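Nine-heme cytochrome C (Desulfovibrio desulfuricans, PDB 1OFW) carries electrons through nine covalently bound c-type hemes and may form part of a transmembrane redox complex that passes electrons to the cytoplasm for sulfate reduction. Local coordinates at residues Ser243-Glu248 and Pro254-Leu259; Ala112-Ile117 and Cys225-His230; Val276-Pro279 and Thr285-His288. All coordinates share one frame; numbering follows the deposited sequence. Where two conformers were deposited one is given.

Contact 1: residues Ser243-Glu248 and Pro254-Leu259. With HEC (heme c), chain I.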
loop_
_atom_site.group_PDB
_atom_site.type_symbol
_atom_site.label_atom_id
_atom_site.label_comp_id
_atom_site.label_asym_id
_atom_site.label_seq_id
_atom_site.Cartn_x
_atom_site.Cartn_y
_atom_site.Cartn_z
ATOM N N SER A 243 -3.490 -26.950 3.551
ATOM C CA SER A 243 -2.116 -27.436 3.462
ATOM C C SER A 243 -1.256 -26.887 4.584
ATOM O O SER A 243 -0.257 -27.501 5.003
ATOM C CB SER A 243 -1.442 -27.014 2.153
ATOM O OG SER A 243 -1.852 -27.745 1.043
ATOM N N CYS A 244 -1.596 -25.700 5.094
ATOM C CA CYS A 244 -0.868 -25.025 6.131
ATOM C C CYS A 244 -1.618 -24.955 7.470
ATOM O O CYS A 244 -0.944 -24.868 8.503
ATOM C CB CYS A 244 -0.495 -23.607 5.684
ATOM S SG CYS A 244 0.658 -23.618 4.288
ATOM N N HIS A 245 -2.941 -24.964 7.418
ATOM C CA HIS A 245 -3.788 -24.877 8.590
ATOM C C HIS A 245 -4.413 -26.239 8.888
ATOM O O HIS A 245 -5.254 -26.713 8.138
ATOM C CB HIS A 245 -4.859 -23.784 8.357
ATOM C CG HIS A 245 -4.280 -22.417 8.242
ATOM N ND1 HIS A 245 -3.928 -21.672 9.321
ATOM C CD2 HIS A 245 -3.952 -21.662 7.161
ATOM C CE1 HIS A 245 -3.421 -20.514 8.908
ATOM N NE2 HIS A 245 -3.427 -20.475 7.594
ATOM N N THR A 246 -3.924 -26.844 9.974
ATOM C CA THR A 246 -4.371 -28.198 10.303
ATOM C C THR A 246 -5.769 -28.154 10.890
ATOM O O THR A 246 -6.160 -27.140 11.450
ATOM C CB THR A 246 -3.375 -28.822 11.296
ATOM O OG1 THR A 246 -3.213 -27.992 12.461
ATOM C CG2 THR A 246 -2.020 -28.896 10.605
ATOM N N LYS A 247 -6.505 -29.255 10.741
ATOM C CA LYS A 247 -7.833 -29.325 11.362
ATOM C C LYS A 247 -7.756 -29.212 12.882
ATOM O O LYS A 247 -8.539 -28.496 13.501
ATOM C CB LYS A 247 -8.519 -30.611 10.913
ATOM C CG LYS A 247 -9.855 -30.833 11.647
ATOM C CD LYS A 247 -10.362 -32.219 11.275
ATOM C CE LYS A 247 -11.447 -32.731 12.226
ATOM N NZ LYS A 247 -10.840 -33.516 13.327
ATOM N N GLU A 248 -6.832 -29.858 13.537
ATOM C CA GLU A 248 -6.559 -29.820 14.948
ATOM C C GLU A 248 -5.442 -28.866 15.352
ATOM O O GLU A 248 -4.642 -28.355 14.573
ATOM C CB GLU A 248 -6.201 -31.262 15.425
ATOM C CG GLU A 248 -7.309 -32.252 15.030
ATOM C CD GLU A 248 -8.540 -32.017 15.909
ATOM O OE1 GLU A 248 -8.322 -32.049 17.139
ATOM O OE2 GLU A 248 -9.671 -31.831 15.427
ATOM N N PRO A 254 2.074 -22.092 16.833
ATOM C CA PRO A 254 1.004 -21.491 17.642
ATOM C C PRO A 254 0.436 -20.223 17.022
ATOM O O PRO A 254 -0.641 -19.820 17.471
ATOM C CB PRO A 254 1.714 -21.200 18.964
ATOM C CG PRO A 254 3.172 -21.324 18.736
ATOM C CD PRO A 254 3.401 -22.061 17.445
ATOM N N GLY A 255 1.051 -19.599 16.027
ATOM C CA GLY A 255 0.481 -18.425 15.386
ATOM C C GLY A 255 -0.538 -18.752 14.307
ATOM O O GLY A 255 -1.284 -17.895 13.808
ATOM N N ARG A 256 -0.550 -20.029 13.893
ATOM C CA ARG A 256 -1.481 -20.453 12.851
ATOM C C ARG A 256 -2.802 -20.942 13.450
ATOM O O ARG A 256 -2.791 -21.904 14.208
ATOM C CB ARG A 256 -0.989 -21.625 11.988
ATOM C CG ARG A 256 0.182 -21.252 11.107
ATOM C CD ARG A 256 0.560 -22.502 10.294
ATOM N NE ARG A 256 1.957 -22.381 9.931
ATOM C CZ ARG A 256 2.538 -23.181 9.049
ATOM N NH1 ARG A 256 1.847 -24.129 8.433
ATOM N NH2 ARG A 256 3.824 -22.983 8.800
ATOM N N PRO A 257 -3.916 -20.325 13.093
ATOM C CA PRO A 257 -5.202 -20.892 13.509
ATOM C C PRO A 257 -5.438 -22.252 12.904
ATOM O O PRO A 257 -4.934 -22.601 11.831
ATOM C CB PRO A 257 -6.243 -19.935 12.917
ATOM C CG PRO A 257 -5.504 -18.711 12.521
ATOM C CD PRO A 257 -4.071 -19.068 12.342
ATOM N N ASN A 258 -6.218 -23.103 13.595
ATOM C CA ASN A 258 -6.669 -24.328 12.958
ATOM C C ASN A 258 -7.596 -23.997 11.807
ATOM O O ASN A 258 -7.989 -22.844 11.635
ATOM C CB ASN A 258 -7.299 -25.275 13.970
ATOM C CG ASN A 258 -8.725 -25.061 14.369
ATOM O OD1 ASN A 258 -9.360 -24.032 14.197
ATOM N ND2 ASN A 258 -9.305 -26.141 14.916
ATOM N N LEU A 259 -7.893 -24.986 10.993
ATOM C CA LEU A 259 -8.548 -24.683 9.718
ATOM C C LEU A 259 -9.911 -24.067 9.910
ATOM O O LEU A 259 -10.239 -23.121 9.176
ATOM C CB LEU A 259 -8.617 -25.930 8.850
ATOM C CG LEU A 259 -9.207 -25.803 7.466
ATOM C CD1 LEU A 259 -8.404 -24.798 6.618
ATOM C CD2 LEU A 259 -9.270 -27.117 6.691
HETATM FE FE HEC I . -3.026 -18.788 6.612
HETATM C CHA HEC I . -2.212 -17.201 9.589
HETATM C CHB HEC I . -6.289 -17.995 7.106
HETATM C CHC HEC I . -3.789 -20.180 3.574
HETATM C CHD HEC I . 0.208 -19.875 6.330
HETATM N NA HEC I . -4.006 -17.760 8.021
HETATM C C1A HEC I . -3.510 -17.127 9.130
HETATM C C2A HEC I . -4.578 -16.392 9.789
HETATM C C3A HEC I . -5.702 -16.609 9.090
HETATM C C4A HEC I . -5.382 -17.506 8.016
HETATM C CMA HEC I . -7.097 -16.031 9.354
HETATM C CAA HEC I . -4.405 -15.552 11.067
HETATM C CBA HEC I . -4.303 -14.070 10.614
HETATM C CGA HEC I . -3.183 -13.782 9.639
HETATM O O1A HEC I . -2.033 -13.668 10.123
HETATM O O2A HEC I . -3.424 -13.677 8.420
HETATM N NB HEC I . -4.699 -19.094 5.574
HETATM C C1B HEC I . -5.978 -18.710 5.957
HETATM C C2B HEC I . -6.917 -19.144 4.952
HETATM C C3B HEC I . -6.210 -19.648 3.928
HETATM C C4B HEC I . -4.825 -19.659 4.326
HETATM C CMB HEC I . -8.440 -19.006 5.113
HETATM C CAB HEC I . -6.677 -20.175 2.590
HETATM C CBB HEC I . -7.317 -19.109 1.673
HETATM N NC HEC I . -1.972 -19.799 5.238
HETATM C C1C HEC I . -2.468 -20.312 4.058
HETATM C C2C HEC I . -1.443 -21.103 3.395
HETATM C C3C HEC I . -0.367 -21.063 4.181
HETATM C C4C HEC I . -0.647 -20.232 5.309
HETATM C CMC HEC I . -1.663 -21.905 2.121
HETATM C CAC HEC I . 0.969 -21.830 4.058
HETATM C CBC HEC I . 1.612 -21.679 2.658
HETATM N ND HEC I . -1.345 -18.534 7.669
HETATM C C1D HEC I . -0.113 -19.107 7.416
HETATM C C2D HEC I . 0.809 -18.732 8.464
HETATM C C3D HEC I . 0.140 -18.017 9.380
HETATM C C4D HEC I . -1.217 -17.886 8.890
HETATM C CMD HEC I . 2.296 -19.136 8.452
HETATM C CAD HEC I . 0.606 -17.446 10.717
HETATM C CBD HEC I . 1.160 -16.008 10.566
HETATM C CGD HEC I . 1.626 -15.533 11.944
HETATM O O1D HEC I . 2.414 -16.290 12.538
HETATM O O2D HEC I . 1.203 -14.460 12.416
HETATM O O HOH W 1 -3.343 -24.900 12.469
#
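With CG opposite the carbonyl carbon in both residues, His245 (chi1 -65°) swings its ring between the heme iron and Pro257, and Arg256 (chi1 -68°) runs its extended chain along the porphyrin to Cys244. His245 NE2 binds the iron at 2.0 Å, while ND1, across the same ring, donates to Pro257 O at 2.9 Å. That acceptor lies near the ring plane, so the bond helps fix the rotation of the imidazole and would probably strengthen its donation to iron. A water bonded to Thr246 OG1 also donates to Pro257 O, giving this carbonyl two donors. Arg256 NH1 reaches Cys244 O at 2.9 Å in both the guanidinium and the carbonyl plane, on a lone pair; behind it, Arg256 CG packs 3.7 Å from heme C3D. Further along, Leu259 N donates to Thr246 O at 2.8 Å, and Asn258 ND2 gives Lys247 O a weak, bent bond. Asn258 OD1 meanwhile caps Ala261 N at the start of helix 259-273. Cys244 SG is joined to heme CAC at 1.8 Å, and His230 takes the other axial position. This is the Cys-His end of a c-type heme-binding motif in a bis-histidine site, that of heme 7.

Contact 2: residues Ala112-Ile117 and Cys225-His230; sequences AGCHAI and CATCHH. With HEC (heme c), chain H.
The short, weakly bonded helix 114-117 meets the turn at 225-230 without any direct hydrogen bond, the backbones coming nearest at Cys114 and Thr227, whose CA atoms are 6.2 Å apart. Thr227 makes the contact through its methyl: CG2 sits 3.7 Å from Cys114 SG and 3.8 Å from Ile117 CD1. The Ile117 side chain crosses that of Thr227 at about a right angle, and its CD1 end continues to Cys228 SG at 4.2 Å. Thr227 OG1 lies beside the backbone N (chi1 -57°) and bonds Leu224 O, which leaves CG2 opposite that N, facing Cys114 and Ile117. Both segments are pieces of c-type heme-binding motifs: Cys114 and His115 serve heme 4, whereas Cys225, Cys228 and His229 bind heme 6, so the packing joins the attachment site of heme 4, which lies asymmetrically between the two tetraheme clusters, to the second cluster. His229 NE2 binds the heme 6 iron at 2.0 Å, opposite His197, from the centre of an inverse gamma turn. A water spans the polar side of the contact, lying 2.7 Å from Ile117 O and 2.6 Å from Thr227 O. It also accepts from His230 ND1 at 2.9 Å in the plane of that ring, whose NE2 binds the iron of heme 7.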
loop_
_atom_site.group_PDB
_atom_site.type_symbol
_atom_site.label_atom_id
_atom_site.label_comp_id
_atom_site.label_asym_id
_atom_site.label_seq_id
_atom_site.Cartn_x
_atom_site.Cartn_y
_atom_site.Cartn_z
ATOM N N ALA A 112 -10.946 -1.316 3.304
ATOM C CA ALA A 112 -10.768 -1.754 4.679
ATOM C C ALA A 112 -11.167 -3.212 4.917
ATOM O O ALA A 112 -10.860 -3.743 5.996
ATOM C CB ALA A 112 -11.527 -0.845 5.622
ATOM N N GLY A 113 -11.803 -3.784 3.912
ATOM C CA GLY A 113 -12.145 -5.207 4.006
ATOM C C GLY A 113 -10.930 -6.065 3.727
ATOM O O GLY A 113 -10.451 -6.800 4.603
ATOM N N CYS A 114 -10.393 -5.934 2.508
ATOM C CA CYS A 114 -9.138 -6.610 2.251
ATOM C C CYS A 114 -8.059 -6.219 3.264
ATOM O O CYS A 114 -7.334 -7.070 3.771
ATOM C CB CYS A 114 -8.667 -6.295 0.837
ATOM S SG CYS A 114 -9.657 -7.070 -0.441
ATOM N N HIS A 115 -7.943 -4.933 3.557
ATOM C CA HIS A 115 -6.800 -4.513 4.374
ATOM C C HIS A 115 -6.995 -4.854 5.825
ATOM O O HIS A 115 -6.034 -4.764 6.593
ATOM C CB HIS A 115 -6.501 -3.027 4.079
ATOM C CG HIS A 115 -5.707 -2.961 2.800
ATOM N ND1 HIS A 115 -4.341 -3.149 2.831
ATOM C CD2 HIS A 115 -6.018 -2.740 1.501
ATOM C CE1 HIS A 115 -3.859 -3.057 1.601
ATOM N NE2 HIS A 115 -4.856 -2.816 0.753
ATOM N N ALA A 116 -8.177 -5.325 6.217
ATOM C CA ALA A 116 -8.292 -5.887 7.563
ATOM C C ALA A 116 -7.636 -7.254 7.688
ATOM O O ALA A 116 -7.277 -7.665 8.793
ATOM C CB ALA A 116 -9.748 -6.008 7.987
ATOM N N ILE A 117 -7.503 -7.972 6.583
ATOM C CA ILE A 117 -6.927 -9.320 6.640
ATOM C C ILE A 117 -5.596 -9.464 5.934
ATOM O O ILE A 117 -4.958 -10.514 6.051
ATOM C CB ILE A 117 -7.940 -10.325 6.053
ATOM C CG1 ILE A 117 -8.304 -10.102 4.595
ATOM C CG2 ILE A 117 -9.163 -10.311 6.956
ATOM C CD1 ILE A 117 -9.074 -11.236 3.948
ATOM N N CYS A 225 -4.945 -11.792 -5.350
ATOM C CA CYS A 225 -5.166 -13.163 -4.897
ATOM C C CYS A 225 -4.551 -13.397 -3.522
ATOM O O CYS A 225 -5.041 -14.222 -2.730
ATOM C CB CYS A 225 -4.591 -14.178 -5.874
ATOM S SG CYS A 225 -4.985 -13.941 -7.609
ATOM N N ALA A 226 -3.452 -12.716 -3.206
ATOM C CA ALA A 226 -2.767 -12.898 -1.965
ATOM C C ALA A 226 -3.511 -12.310 -0.776
ATOM O O ALA A 226 -3.115 -12.538 0.370
ATOM C CB ALA A 226 -1.366 -12.257 -2.049
ATOM N N THR A 227 -4.581 -11.565 -1.019
ATOM C CA THR A 227 -5.456 -11.086 0.045
ATOM C C THR A 227 -5.837 -12.230 0.976
ATOM O O THR A 227 -5.798 -12.130 2.193
ATOM C CB THR A 227 -6.751 -10.498 -0.488
ATOM O OG1 THR A 227 -6.494 -9.431 -1.414
ATOM C CG2 THR A 227 -7.563 -9.937 0.672
ATOM N N CYS A 228 -6.210 -13.323 0.303
ATOM C CA CYS A 228 -6.661 -14.516 0.994
ATOM C C CYS A 228 -5.647 -15.635 0.922
ATOM O O CYS A 228 -5.371 -16.267 1.943
ATOM C CB CYS A 228 -8.016 -14.930 0.399
ATOM S SG CYS A 228 -9.258 -13.620 0.484
ATOM N N HIS A 229 -5.082 -15.843 -0.262
ATOM C CA HIS A 229 -4.037 -16.841 -0.492
ATOM C C HIS A 229 -2.686 -16.245 -0.112
ATOM O O HIS A 229 -1.832 -15.948 -0.926
ATOM C CB HIS A 229 -4.067 -17.325 -1.941
ATOM C CG HIS A 229 -5.374 -17.852 -2.413
ATOM N ND1 HIS A 229 -5.791 -19.063 -1.970
ATOM C CD2 HIS A 229 -6.352 -17.382 -3.227
ATOM C CE1 HIS A 229 -6.994 -19.342 -2.493
ATOM N NE2 HIS A 229 -7.344 -18.330 -3.287
ATOM N N HIS A 230 -2.511 -16.086 1.184
ATOM C CA HIS A 230 -1.328 -15.408 1.684
ATOM C C HIS A 230 -0.140 -16.372 1.901
ATOM O O HIS A 230 -0.330 -17.579 1.978
ATOM C CB HIS A 230 -1.640 -14.679 2.985
ATOM C CG HIS A 230 -2.168 -15.555 4.092
ATOM N ND1 HIS A 230 -3.183 -15.062 4.896
ATOM C CD2 HIS A 230 -1.971 -16.792 4.570
ATOM C CE1 HIS A 230 -3.518 -15.973 5.796
ATOM N NE2 HIS A 230 -2.781 -17.053 5.633
HETATM FE FE HEC H . -9.074 -18.172 -4.275
HETATM C CHA HEC H . -9.817 -21.431 -3.520
HETATM C CHB HEC H . -7.391 -19.213 -7.093
HETATM C CHC HEC H . -8.474 -14.922 -5.114
HETATM C CHD HEC H . -10.450 -17.177 -1.317
HETATM N NA HEC H . -8.699 -19.945 -5.135
HETATM C C1A HEC H . -9.094 -21.189 -4.672
HETATM C C2A HEC H . -8.648 -22.217 -5.570
HETATM C C3A HEC H . -7.990 -21.602 -6.561
HETATM C C4A HEC H . -8.003 -20.188 -6.295
HETATM C CMA HEC H . -7.358 -22.284 -7.791
HETATM C CAA HEC H . -8.887 -23.726 -5.422
HETATM C CBA HEC H . -10.295 -24.100 -5.930
HETATM C CGA HEC H . -10.613 -25.587 -5.770
HETATM O O1A HEC H . -10.142 -26.202 -4.810
HETATM O O2A HEC H . -11.356 -26.100 -6.637
HETATM N NB HEC H . -8.106 -17.252 -5.763
HETATM C C1B HEC H . -7.439 -17.847 -6.813
HETATM C C2B HEC H . -6.823 -16.841 -7.639
HETATM C C3B HEC H . -7.138 -15.631 -7.112
HETATM C C4B HEC H . -7.953 -15.883 -5.943
HETATM C CMB HEC H . -5.977 -17.145 -8.872
HETATM C CAB HEC H . -6.771 -14.242 -7.587
HETATM C CBB HEC H . -7.265 -13.950 -9.021
HETATM N NC HEC H . -9.432 -16.415 -3.416
HETATM C C1C HEC H . -9.105 -15.155 -3.901
HETATM C C2C HEC H . -9.498 -14.144 -2.950
HETATM C C3C HEC H . -10.046 -14.781 -1.887
HETATM C C4C HEC H . -9.999 -16.204 -2.188
HETATM C CMC HEC H . -9.259 -12.637 -3.163
HETATM C CAC HEC H . -10.592 -14.221 -0.571
HETATM C CBC HEC H . -11.591 -13.065 -0.810
HETATM N ND HEC H . -9.985 -19.114 -2.771
HETATM C C1D HEC H . -10.432 -18.524 -1.607
HETATM C C2D HEC H . -10.880 -19.538 -0.669
HETATM C C3D HEC H . -10.675 -20.741 -1.276
HETATM C C4D HEC H . -10.141 -20.476 -2.572
HETATM C CMD HEC H . -11.425 -19.306 0.717
HETATM C CAD HEC H . -10.936 -22.114 -0.651
HETATM C CBD HEC H . -9.554 -22.731 -0.277
HETATM C CGD HEC H . -9.671 -23.955 0.601
HETATM O O1D HEC H . -10.751 -24.250 1.126
HETATM O O2D HEC H . -8.602 -24.599 0.744
HETATM O O HOH W 2 -4.204 -12.421 4.277
#

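Contact 3: residues Val276-Pro279 and Thr285-His288. With HEC (heme c), chain K.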
loop_
_atom_site.group_PDB
_atom_site.type_symbol
_atom_site.label_atom_id
_atom_site.label_comp_id
_atom_site.label_asym_id
_atom_site.label_seq_id
_atom_site.Cartn_x
_atom_site.Cartn_y
_atom_site.Cartn_z
ATOM N N VAL A 276 -20.048 -5.443 6.181
ATOM C CA VAL A 276 -20.964 -6.258 5.367
ATOM C C VAL A 276 -22.180 -6.592 6.204
ATOM O O VAL A 276 -22.139 -7.040 7.344
ATOM C CB VAL A 276 -20.265 -7.517 4.870
ATOM C CG1 VAL A 276 -21.265 -8.524 4.260
ATOM C CG2 VAL A 276 -19.202 -7.198 3.845
ATOM N N ALA A 277 -23.344 -6.322 5.633
ATOM C CA ALA A 277 -24.564 -6.455 6.395
ATOM C C ALA A 277 -25.055 -7.882 6.549
ATOM O O ALA A 277 -25.643 -8.219 7.566
ATOM C CB ALA A 277 -25.684 -5.683 5.703
ATOM N N ARG A 278 -24.797 -8.703 5.541
ATOM C CA ARG A 278 -25.196 -10.110 5.642
ATOM C C ARG A 278 -24.126 -10.910 4.941
ATOM O O ARG A 278 -23.786 -10.559 3.801
ATOM C CB ARG A 278 -26.542 -10.328 4.970
ATOM C CG ARG A 278 -26.942 -11.788 4.828
ATOM C CD ARG A 278 -28.164 -11.905 3.924
ATOM N NE ARG A 278 -28.494 -13.332 3.755
ATOM C CZ ARG A 278 -28.077 -14.109 2.769
ATOM N NH1 ARG A 278 -27.285 -13.674 1.793
ATOM N NH2 ARG A 278 -28.494 -15.368 2.813
ATOM N N PRO A 279 -23.526 -11.953 5.512
ATOM C CA PRO A 279 -23.845 -12.501 6.811
ATOM C C PRO A 279 -23.138 -11.803 7.952
ATOM O O PRO A 279 -21.957 -11.472 7.872
ATOM C CB PRO A 279 -23.318 -13.948 6.711
ATOM C CG PRO A 279 -22.195 -13.851 5.728
ATOM C CD PRO A 279 -22.478 -12.716 4.796
ATOM N N THR A 285 -25.810 -20.083 9.375
ATOM C CA THR A 285 -26.239 -20.890 8.252
ATOM C C THR A 285 -26.151 -20.190 6.914
ATOM O O THR A 285 -26.172 -20.855 5.875
ATOM C CB THR A 285 -27.673 -21.439 8.459
ATOM O OG1 THR A 285 -28.522 -20.337 8.784
ATOM C CG2 THR A 285 -27.668 -22.418 9.622
ATOM N N THR A 286 -25.981 -18.879 6.825
ATOM C CA THR A 286 -25.816 -18.251 5.505
ATOM C C THR A 286 -24.539 -18.690 4.804
ATOM O O THR A 286 -24.608 -18.808 3.561
ATOM C CB THR A 286 -25.873 -16.715 5.689
ATOM O OG1 THR A 286 -27.207 -16.393 6.145
ATOM C CG2 THR A 286 -25.640 -15.956 4.400
ATOM N N CYS A 287 -23.435 -18.904 5.527
ATOM C CA CYS A 287 -22.262 -19.411 4.803
ATOM C C CYS A 287 -22.258 -20.915 4.628
ATOM O O CYS A 287 -21.497 -21.456 3.835
ATOM C CB CYS A 287 -20.967 -19.042 5.537
ATOM S SG CYS A 287 -20.699 -17.257 5.593
ATOM N N HIS A 288 -23.075 -21.626 5.389
ATOM C CA HIS A 288 -23.167 -23.080 5.326
ATOM C C HIS A 288 -24.477 -23.559 5.986
ATOM O O HIS A 288 -24.674 -23.402 7.175
ATOM C CB HIS A 288 -21.987 -23.719 6.000
ATOM C CG HIS A 288 -21.435 -23.138 7.258
ATOM N ND1 HIS A 288 -22.198 -22.859 8.370
ATOM C CD2 HIS A 288 -20.180 -22.779 7.589
ATOM C CE1 HIS A 288 -21.441 -22.361 9.329
ATOM N NE2 HIS A 288 -20.185 -22.301 8.881
HETATM FE FE HEC K . -18.630 -21.593 9.966
HETATM C CHA HEC K . -16.829 -24.284 8.978
HETATM C CHB HEC K . -19.532 -23.243 12.885
HETATM C CHC HEC K . -20.454 -18.865 11.012
HETATM C CHD HEC K . -17.743 -19.931 7.160
HETATM N NA HEC K . -18.224 -23.351 10.796
HETATM C C1A HEC K . -17.486 -24.372 10.185
HETATM C C2A HEC K . -17.514 -25.561 11.011
HETATM C C3A HEC K . -18.306 -25.288 12.059
HETATM C C4A HEC K . -18.726 -23.908 11.966
HETATM C CMA HEC K . -18.756 -26.242 13.174
HETATM C CAA HEC K . -16.786 -26.887 10.703
HETATM C CBA HEC K . -17.482 -27.593 9.513
HETATM C CGA HEC K . -18.713 -28.397 9.853
HETATM O O1A HEC K . -18.834 -28.855 11.010
HETATM O O2A HEC K . -19.528 -28.539 8.917
HETATM N NB HEC K . -19.801 -21.192 11.536
HETATM C C1B HEC K . -20.060 -21.999 12.634
HETATM C C2B HEC K . -21.013 -21.320 13.517
HETATM C C3B HEC K . -21.246 -20.108 12.998
HETATM C C4B HEC K . -20.458 -20.004 11.791
HETATM C CMB HEC K . -21.596 -21.964 14.784
HETATM C CAB HEC K . -22.149 -18.988 13.516
HETATM C CBB HEC K . -21.511 -18.400 14.815
HETATM N NC HEC K . -19.069 -19.785 9.248
HETATM C C1C HEC K . -19.829 -18.770 9.783
HETATM C C2C HEC K . -19.916 -17.672 8.856
HETATM C C3C HEC K . -19.196 -18.005 7.749
HETATM C C4C HEC K . -18.617 -19.312 8.021
HETATM C CMC HEC K . -20.730 -16.391 9.064
HETATM C CAC HEC K . -19.075 -17.242 6.442
HETATM C CBC HEC K . -18.670 -15.752 6.568
HETATM N ND HEC K . -17.411 -21.954 8.447
HETATM C C1D HEC K . -17.224 -21.187 7.309
HETATM C C2D HEC K . -16.427 -21.914 6.350
HETATM C C3D HEC K . -16.202 -23.132 6.845
HETATM C C4D HEC K . -16.811 -23.180 8.156
HETATM C CMD HEC K . -15.962 -21.299 5.008
HETATM C CAD HEC K . -15.484 -24.362 6.223
HETATM C CBD HEC K . -16.616 -25.336 5.721
HETATM C CGD HEC K . -16.093 -26.758 5.477
HETATM O O1D HEC K . -16.961 -27.700 5.526
HETATM O O2D HEC K . -14.882 -26.903 5.247
#
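This is a small side-chain packing contact, 178 Å² in all, between two loop segments that follow helix 259-273, beside the attachment site of heme 9. No hydrogen bond crosses it. Pro279 and Thr286 are the closest backbone positions, their CA atoms 6.2 Å apart, and the same two residues carry much of the packing. Thr286 points its methyl at the preceding loop, where CG2 lies 3.8 Å from Pro279 CB. The same methyl rests over one face of the Arg278 guanidinium, offset toward the rim; Thr286 CG2 lies 3.3 Å from Arg278 NH2. Arg278 gets there by an extended chain: CG is opposite the backbone N (chi1 171°), the stem stays straight to NE, and a turn of -94° about CD-NE sets the flat group across the methyl. Thr286 OG1 has its bonding partner in Asp283 OD2, within the connecting loop, and that bond helps hold the threonine so that CG2 faces Arg278 and Pro279. The proline, which follows a cis peptide bond, touches Cys287 with the next ring atom: Pro279 CG is 3.7 Å from Cys287 SG. That sulfur forms the thioether to heme CAC at 1.8 Å, and the vinyl-derived CBC is 4.1 Å from Pro279 CG. His288, next in sequence, ligates the iron through NE2 at 2.0 Å, with His264 on the other side, and its ring also meets that of Tyr190. Pro279 packs in addition on His271, an iron ligand of heme 8, and a second heme touches Arg278, Pro279 and Thr286, so the contact lies between two heme sites. With only van der Waals contacts between the segments, the match depends on shape, while the thioether and the iron-histidine bond supply the strong links on the 285-288 side.

In the fold
Followed from the N terminus, the chain first supplies 112-117, which is met by 225-230 only after 107 intervening residues, 45 of them helical, closing contact 2. This contact joins the two class III cytochrome c regions of the protein. Contact 1 then closes a five-residue loop just before helix 259-273, and contact 3 closes another of equal length after it, so the three stand in series, none nested or crossed. Contacts 1 and 2 meet at heme 7, where His245 and His230 supply the two axial nitrogens, 4.0 Å apart from NE2 to NE2. Contact 3 touches neither; its nearest atoms are about 7 Å from contact 2 and about 10 Å from contact 1.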